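Local coordinates for protein putative thiol-disulfide isomerase or thioredoxin (Salmonella enterica subsp. enterica serovar Typhimurium, PDB 3L9V) that probably catalyses thiol-disulfide exchange, as a DsbA-like member of the thioredoxin superfamily that introduces or rearranges disulfide bonds in other proteins, at residues M75-T80 and S109-S114; K95-H98 and D102-R105; A70-M75 and A132-L137. All coordinates share one frame; numbering follows the deposited sequence.

Interaction 1 of 3, residues M75-T80 and S109-S114; sequences MVMKET and SATGIS
The carboxylate of Glu79 is the flat group through which this contact works, and Thr111 stands over one of its faces. Thr111 CB sits above the carboxylate plane beside Glu79 OE2, at 4.1 Å. Lower down the same side chain, Glu79 CB meets the methyl Thr111 CG2, also at 4.1 Å. Glutamate fits here because its aliphatic part can lie against the threonine while a bend at chi2 (-85°) folds the carboxylate back under Thr111. The other half of the contact is apolar. Met77, a selenomethionine, reaches across with its selenium 4.0 Å from Ile113 CD1, and its turned-back CE comes to 4.4 Å from Thr111 CB. The long, flexible Met77 and the branched Ile113 both rest on Phe107, which underlies the seam.

Both segments are places where a helix stops. At the end of helix 64-77, Lys78 takes positive phi in a Schellman motif, and Glu79 then occupies the N-cap position of helix 80-93. Opposite, Gly112 leaves helix 100-111 with phi 83°, where a CB would press on the preceding carbonyl. Thr111 OG1 accepts from Ile113 N at 3.3 Å, an ST turn, while donating to Phe107 O; the hydroxyl is thus used within its own chain end and leaves the methyl to face Glu79. Ser114 next caps Glu117 N. The arrangement is that of two helix C-termini meeting at the surface of an all-helical region, consistent with the helical domain that DsbA-like proteins carry inserted in the thioredoxin fold.

Interaction 2 of 3, residues K95-H98 and D102-R105; sequences KRLH and DVRR
Asp102 reaches back from the first turn of helix 100-111 to the chain leading into it, where its OD2 accepts a hydrogen bond from His98 N at 2.8 Å. The bond is fairly straight (159°), on the anti side and somewhat out of the carboxylate plane. OD1 is taken by Arg105 NH2 at 2.7 Å in a salt bridge, in the guanidinium plane but from above the carboxylate; Arg105 bends at chi3 (46°), which turns its guanidinium back to Asp102. With both oxygens held, the carboxylate can hardly rotate. A second bond to OD2, from Ser99 N just before the helix to this third helical residue, is the N3-to-N-cap half of a capping box; His98 N adds one from a residue earlier. Together they close the turn between helices 80-93 and 100-111 of the helical domain.

Leu97 supplies the greasy side of that turn: its CD2 packs 4.2 Å from Asp102 CB and 4.3 Å from Val103 CG2, backed by Phe87. Solvent-exposed Arg96 lays its CG 4.3 Å from Arg105 NH2; the like charges are close, which Asp102 probably eases. Arg96 O, 3.7 Å from Arg105 NH2 at the guanidinium edge, is too far for a hydrogen bond.

Interaction 3 of 3, residues A70-M75 and A132-L137; sequences AWALAM and ALQERL
Gln134 of helix 125-140 inserts its amide among Trp71, Ala72 and Met75 of helix 64-77; its hydrogen bonds go to residues beyond the two segments, and with these three it makes close contacts only. Its chain is extended beyond CG (chi2 176°), giving it the length to span the gap where the axes of segments 70-75 and 132-137 approach to 10.6 Å. OE1 sits at the edge of the indole, near the ring plane, 3.1 Å from Trp71 CD1, a carbon whose hydrogen is mildly polarised. The principal bond of that oxygen comes from His56 N, and NE2 donates to Thr68 O, so both ends of a buried amide are satisfied and its rotation is fixed. Trp71 NE1 in turn binds Lys54 O, leaving the carbon edge of the pyrrole for the glutamine.

Van der Waals contacts fill the space around the amide. Ala72 CB lies 3.4 Å from Gln134 NE2; a small residue here lets the amide settle close to the helix backbone. Selenomethionine Met75 lays its selenium 4.0 Å from Gln134 CD. Amide and indole planes are turned 44° apart.

Trp71 also packs edge-to-face with Phe22 of the central sheet. The two segments run at 113° to each other, and Gln134 joins both to edge strand 52-56. This is consistent with the junction between the thioredoxin-type sheet and the inserted helical domain in DsbA-like proteins.

Overall arrangement
Helix 64-77 ties the set together. Interactions 1 and 3 share Met75, and their centres lie about 14 Å apart: Glu79 N probably bonds to Ala74 O at 2.9 Å, and Thr80 CB packs 3.5 Å from Trp71 CH2. Interactions 1 and 2 use the two ends of helix 100-111, with centres about 15 Å apart. Interaction 2 reaches interaction 3, whose centre is about 19 Å from its own, where Val103 CG1 touches Ala70 CB at 3.7 Å. Together they run from the domain junction at 70-75 and 132-137 out to the surface turns of the helical domain. None of the segments includes the probable redox pair of the CxxC motif, Cys26 and Cys29.

Interaction 1 of 3, residues M75-T80 and S109-S114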
# COMPACT_ATOMS: atom_id res chain seq x y z
N MSE A 75 4.53 5.52 -8.00
CA MSE A 75 3.49 5.00 -8.89
C MSE A 75 3.64 5.60 -10.31
O MSE A 75 3.68 4.88 -11.30
CB MSE A 75 2.09 5.29 -8.32
CG MSE A 75 1.80 4.73 -6.90
SE MSE A 75 0.02 5.32 -6.22
CE MSE A 75 -0.90 3.91 -7.16
N VAL A 76 3.74 6.92 -10.41
CA VAL A 76 3.94 7.53 -11.72
C VAL A 76 5.13 6.89 -12.46
O VAL A 76 5.05 6.63 -13.66
CB VAL A 76 4.10 9.04 -11.62
CG1 VAL A 76 4.55 9.64 -12.97
CG2 VAL A 76 2.78 9.67 -11.16
N MSE A 77 6.22 6.61 -11.73
CA MSE A 77 7.46 6.11 -12.33
C MSE A 77 7.51 4.60 -12.44
O MSE A 77 8.45 4.05 -12.98
CB MSE A 77 8.69 6.58 -11.53
CG MSE A 77 8.99 8.05 -11.59
SE MSE A 77 10.47 8.56 -10.38
CE MSE A 77 11.85 7.35 -10.98
N LYS A 78 6.49 3.92 -11.93
CA LYS A 78 6.46 2.45 -12.00
C LYS A 78 7.59 1.85 -11.20
O LYS A 78 8.19 0.84 -11.61
CB LYS A 78 6.53 1.98 -13.45
CG LYS A 78 5.35 2.48 -14.27
CD LYS A 78 5.41 2.02 -15.72
CE LYS A 78 4.21 2.57 -16.50
NZ LYS A 78 4.34 2.38 -17.97
N GLU A 79 7.86 2.46 -10.05
CA GLU A 79 8.95 2.05 -9.18
C GLU A 79 8.45 1.65 -7.79
O GLU A 79 9.19 1.70 -6.81
CB GLU A 79 9.97 3.19 -9.04
CG GLU A 79 10.64 3.61 -10.35
CD GLU A 79 11.83 2.75 -10.68
OE1 GLU A 79 11.80 1.52 -10.38
OE2 GLU A 79 12.83 3.29 -11.21
N THR A 80 7.19 1.26 -7.68
CA THR A 80 6.67 0.92 -6.34
C THR A 80 7.41 -0.25 -5.69
O THR A 80 7.70 -0.22 -4.49
CB THR A 80 5.18 0.62 -6.35
OG1 THR A 80 4.93 -0.44 -7.27
CG2 THR A 80 4.39 1.85 -6.77
N SER A 109 18.16 7.00 -3.61
CA SER A 109 19.04 5.85 -3.46
C SER A 109 18.42 4.58 -4.03
O SER A 109 19.11 3.73 -4.58
CB SER A 109 19.38 5.65 -1.99
OG SER A 109 20.16 4.47 -1.82
N ALA A 110 17.11 4.44 -3.92
CA ALA A 110 16.45 3.22 -4.37
C ALA A 110 16.28 3.24 -5.89
O ALA A 110 16.28 2.19 -6.55
CB ALA A 110 15.09 3.10 -3.69
N THR A 111 16.11 4.42 -6.45
CA THR A 111 15.80 4.47 -7.88
C THR A 111 16.93 4.97 -8.80
O THR A 111 16.92 4.69 -10.00
CB THR A 111 14.55 5.30 -8.11
OG1 THR A 111 14.83 6.66 -7.73
CG2 THR A 111 13.37 4.72 -7.25
N GLY A 112 17.88 5.70 -8.23
CA GLY A 112 18.96 6.29 -9.01
C GLY A 112 18.53 7.60 -9.64
O GLY A 112 19.27 8.16 -10.44
N ILE A 113 17.34 8.10 -9.31
CA ILE A 113 16.89 9.37 -9.86
C ILE A 113 17.82 10.46 -9.31
O ILE A 113 18.36 10.33 -8.22
CB ILE A 113 15.39 9.68 -9.57
CG1 ILE A 113 14.86 10.80 -10.46
CG2 ILE A 113 15.15 10.10 -8.12
CD1 ILE A 113 13.44 11.27 -10.07
N SER A 114 18.04 11.52 -10.08
CA SER A 114 18.94 12.57 -9.63
C SER A 114 18.19 13.55 -8.73
O SER A 114 16.95 13.63 -8.75
CB SER A 114 19.57 13.30 -10.82
OG SER A 114 18.63 14.12 -11.49

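Interaction 2 of 3, residues K95-H98 and D102-R105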
# COMPACT_ATOMS: atom_id res chain seq x y z
N LYS A 95 15.36 2.84 11.14
CA LYS A 95 14.94 3.96 11.96
C LYS A 95 15.59 5.27 11.53
O LYS A 95 16.00 6.07 12.37
CB LYS A 95 15.25 3.68 13.44
CG LYS A 95 14.99 2.25 13.91
CD LYS A 95 13.53 2.01 14.16
CE LYS A 95 13.29 0.82 15.09
NZ LYS A 95 13.33 -0.50 14.39
N ARG A 96 15.71 5.48 10.22
CA ARG A 96 16.24 6.74 9.73
C ARG A 96 15.31 7.33 8.68
O ARG A 96 15.68 7.51 7.53
CB ARG A 96 17.68 6.60 9.21
CG ARG A 96 17.84 5.71 7.99
CD ARG A 96 19.20 5.01 7.98
NE ARG A 96 20.30 5.92 8.30
CZ ARG A 96 21.36 5.59 9.03
NH1 ARG A 96 21.47 4.36 9.52
NH2 ARG A 96 22.32 6.48 9.26
N LEU A 97 14.08 7.59 9.10
CA LEU A 97 13.12 8.36 8.32
C LEU A 97 12.50 9.41 9.22
O LEU A 97 11.40 9.20 9.73
CB LEU A 97 11.98 7.49 7.83
CG LEU A 97 11.95 6.86 6.45
CD1 LEU A 97 10.59 6.22 6.28
CD2 LEU A 97 12.23 7.87 5.32
N HIS A 98 13.19 10.53 9.41
CA HIS A 98 12.71 11.56 10.33
C HIS A 98 12.27 12.85 9.65
O HIS A 98 11.40 13.54 10.16
CB HIS A 98 13.79 11.93 11.35
CG HIS A 98 14.58 10.77 11.86
ND1 HIS A 98 14.02 9.74 12.59
CD2 HIS A 98 15.90 10.48 11.77
CE1 HIS A 98 14.96 8.87 12.91
NE2 HIS A 98 16.11 9.30 12.43
N ASP A 102 15.16 13.10 4.40
CA ASP A 102 15.33 11.66 4.46
C ASP A 102 14.50 10.99 3.35
O ASP A 102 14.99 10.09 2.67
CB ASP A 102 14.87 11.13 5.82
CG ASP A 102 15.87 11.38 6.93
OD1 ASP A 102 17.09 11.32 6.66
OD2 ASP A 102 15.44 11.59 8.08
N VAL A 103 13.25 11.42 3.21
CA VAL A 103 12.33 10.81 2.22
C VAL A 103 12.94 10.86 0.83
O VAL A 103 13.03 9.84 0.15
CB VAL A 103 10.96 11.53 2.21
CG1 VAL A 103 10.09 11.03 1.05
CG2 VAL A 103 10.27 11.32 3.54
N ARG A 104 13.39 12.04 0.42
CA ARG A 104 14.01 12.22 -0.89
C ARG A 104 15.29 11.41 -1.04
O ARG A 104 15.58 10.83 -2.09
CB ARG A 104 14.29 13.71 -1.16
CG ARG A 104 15.32 13.96 -2.29
CD ARG A 104 15.45 15.44 -2.59
NE ARG A 104 16.04 16.12 -1.45
CZ ARG A 104 15.91 17.41 -1.21
NH1 ARG A 104 15.21 18.18 -2.04
NH2 ARG A 104 16.47 17.93 -0.12
N ARG A 105 16.09 11.38 0.02
CA ARG A 105 17.34 10.65 0.00
C ARG A 105 17.11 9.16 -0.22
O ARG A 105 17.74 8.53 -1.08
CB ARG A 105 18.13 10.93 1.30
CG ARG A 105 19.51 10.31 1.37
CD ARG A 105 20.18 10.64 2.71
NE ARG A 105 19.30 10.44 3.86
CZ ARG A 105 18.99 9.25 4.38
NH1 ARG A 105 19.48 8.13 3.86
NH2 ARG A 105 18.17 9.18 5.42

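Interaction 3 of 3, residues A70-M75 and A132-L137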
# COMPACT_ATOMS: atom_id res chain seq x y z
N ALA A 70 5.64 10.89 -2.09
CA ALA A 70 6.77 10.10 -2.56
C ALA A 70 6.25 8.83 -3.23
O ALA A 70 6.74 8.43 -4.30
CB ALA A 70 7.71 9.76 -1.41
N TRP A 71 5.23 8.21 -2.62
CA TRP A 71 4.60 7.03 -3.21
C TRP A 71 3.88 7.36 -4.53
O TRP A 71 3.89 6.58 -5.47
CB TRP A 71 3.59 6.45 -2.21
CG TRP A 71 3.05 5.13 -2.64
CD1 TRP A 71 1.78 4.86 -3.10
CD2 TRP A 71 3.76 3.88 -2.66
NE1 TRP A 71 1.67 3.52 -3.42
CE2 TRP A 71 2.86 2.90 -3.14
CE3 TRP A 71 5.07 3.49 -2.34
CZ2 TRP A 71 3.22 1.55 -3.29
CZ3 TRP A 71 5.43 2.17 -2.49
CH2 TRP A 71 4.51 1.20 -2.95
N ALA A 72 3.20 8.49 -4.56
CA ALA A 72 2.58 8.97 -5.80
C ALA A 72 3.66 9.03 -6.89
O ALA A 72 3.42 8.66 -8.04
CB ALA A 72 1.95 10.35 -5.55
N LEU A 73 4.87 9.45 -6.53
CA LEU A 73 5.94 9.57 -7.51
C LEU A 73 6.38 8.19 -7.98
O LEU A 73 6.47 7.92 -9.18
CB LEU A 73 7.13 10.39 -6.95
CG LEU A 73 8.29 10.53 -7.93
CD1 LEU A 73 7.85 11.26 -9.22
CD2 LEU A 73 9.46 11.26 -7.24
N ALA A 74 6.62 7.30 -7.01
CA ALA A 74 6.85 5.90 -7.30
C ALA A 74 5.81 5.31 -8.28
O ALA A 74 6.16 4.63 -9.23
CB ALA A 74 6.82 5.09 -6.00
N MSE A 75 4.53 5.52 -8.00
CA MSE A 75 3.49 5.00 -8.89
C MSE A 75 3.64 5.60 -10.31
O MSE A 75 3.68 4.88 -11.30
CB MSE A 75 2.09 5.29 -8.32
CG MSE A 75 1.80 4.73 -6.90
SE MSE A 75 0.02 5.32 -6.22
CE MSE A 75 -0.90 3.91 -7.16
N ALA A 132 -3.74 13.38 -5.40
CA ALA A 132 -5.18 13.60 -5.37
C ALA A 132 -5.90 12.27 -5.37
O ALA A 132 -6.82 12.06 -4.58
CB ALA A 132 -5.63 14.42 -6.56
N LEU A 133 -5.51 11.37 -6.26
CA LEU A 133 -6.18 10.09 -6.36
C LEU A 133 -6.13 9.33 -5.02
O LEU A 133 -7.15 8.76 -4.59
CB LEU A 133 -5.58 9.24 -7.47
CG LEU A 133 -6.20 7.85 -7.56
CD1 LEU A 133 -7.65 7.90 -8.08
CD2 LEU A 133 -5.35 6.92 -8.41
N GLN A 134 -4.97 9.30 -4.37
CA GLN A 134 -4.83 8.54 -3.13
C GLN A 134 -5.73 9.08 -2.04
O GLN A 134 -6.36 8.31 -1.28
CB GLN A 134 -3.37 8.48 -2.65
CG GLN A 134 -2.47 7.63 -3.57
CD GLN A 134 -1.01 7.67 -3.12
OE1 GLN A 134 -0.56 6.80 -2.37
NE2 GLN A 134 -0.27 8.68 -3.59
N GLU A 135 -5.82 10.40 -1.97
CA GLU A 135 -6.64 11.03 -0.96
C GLU A 135 -8.12 10.89 -1.31
O GLU A 135 -8.96 10.74 -0.42
CB GLU A 135 -6.24 12.50 -0.78
CG GLU A 135 -4.76 12.72 -0.42
CD GLU A 135 -4.40 12.27 1.02
OE1 GLU A 135 -5.27 11.70 1.71
OE2 GLU A 135 -3.24 12.50 1.44
N ARG A 136 -8.45 10.93 -2.60
CA ARG A 136 -9.83 10.74 -3.05
C ARG A 136 -10.29 9.32 -2.69
O ARG A 136 -11.34 9.13 -2.07
CB ARG A 136 -9.94 10.99 -4.56
CG ARG A 136 -11.30 10.67 -5.16
CD ARG A 136 -11.55 11.44 -6.48
NE ARG A 136 -10.73 10.95 -7.59
CZ ARG A 136 -9.62 11.54 -8.02
NH1 ARG A 136 -9.16 12.65 -7.45
NH2 ARG A 136 -8.95 11.01 -9.04
N LEU A 137 -9.49 8.33 -3.06
CA LEU A 137 -9.89 6.95 -2.84
C LEU A 137 -9.95 6.60 -1.35
O LEU A 137 -10.72 5.71 -0.96
CB LEU A 137 -9.00 6.00 -3.64
CG LEU A 137 -9.06 6.22 -5.16
CD1 LEU A 137 -8.05 5.33 -5.90
CD2 LEU A 137 -10.49 6.00 -5.69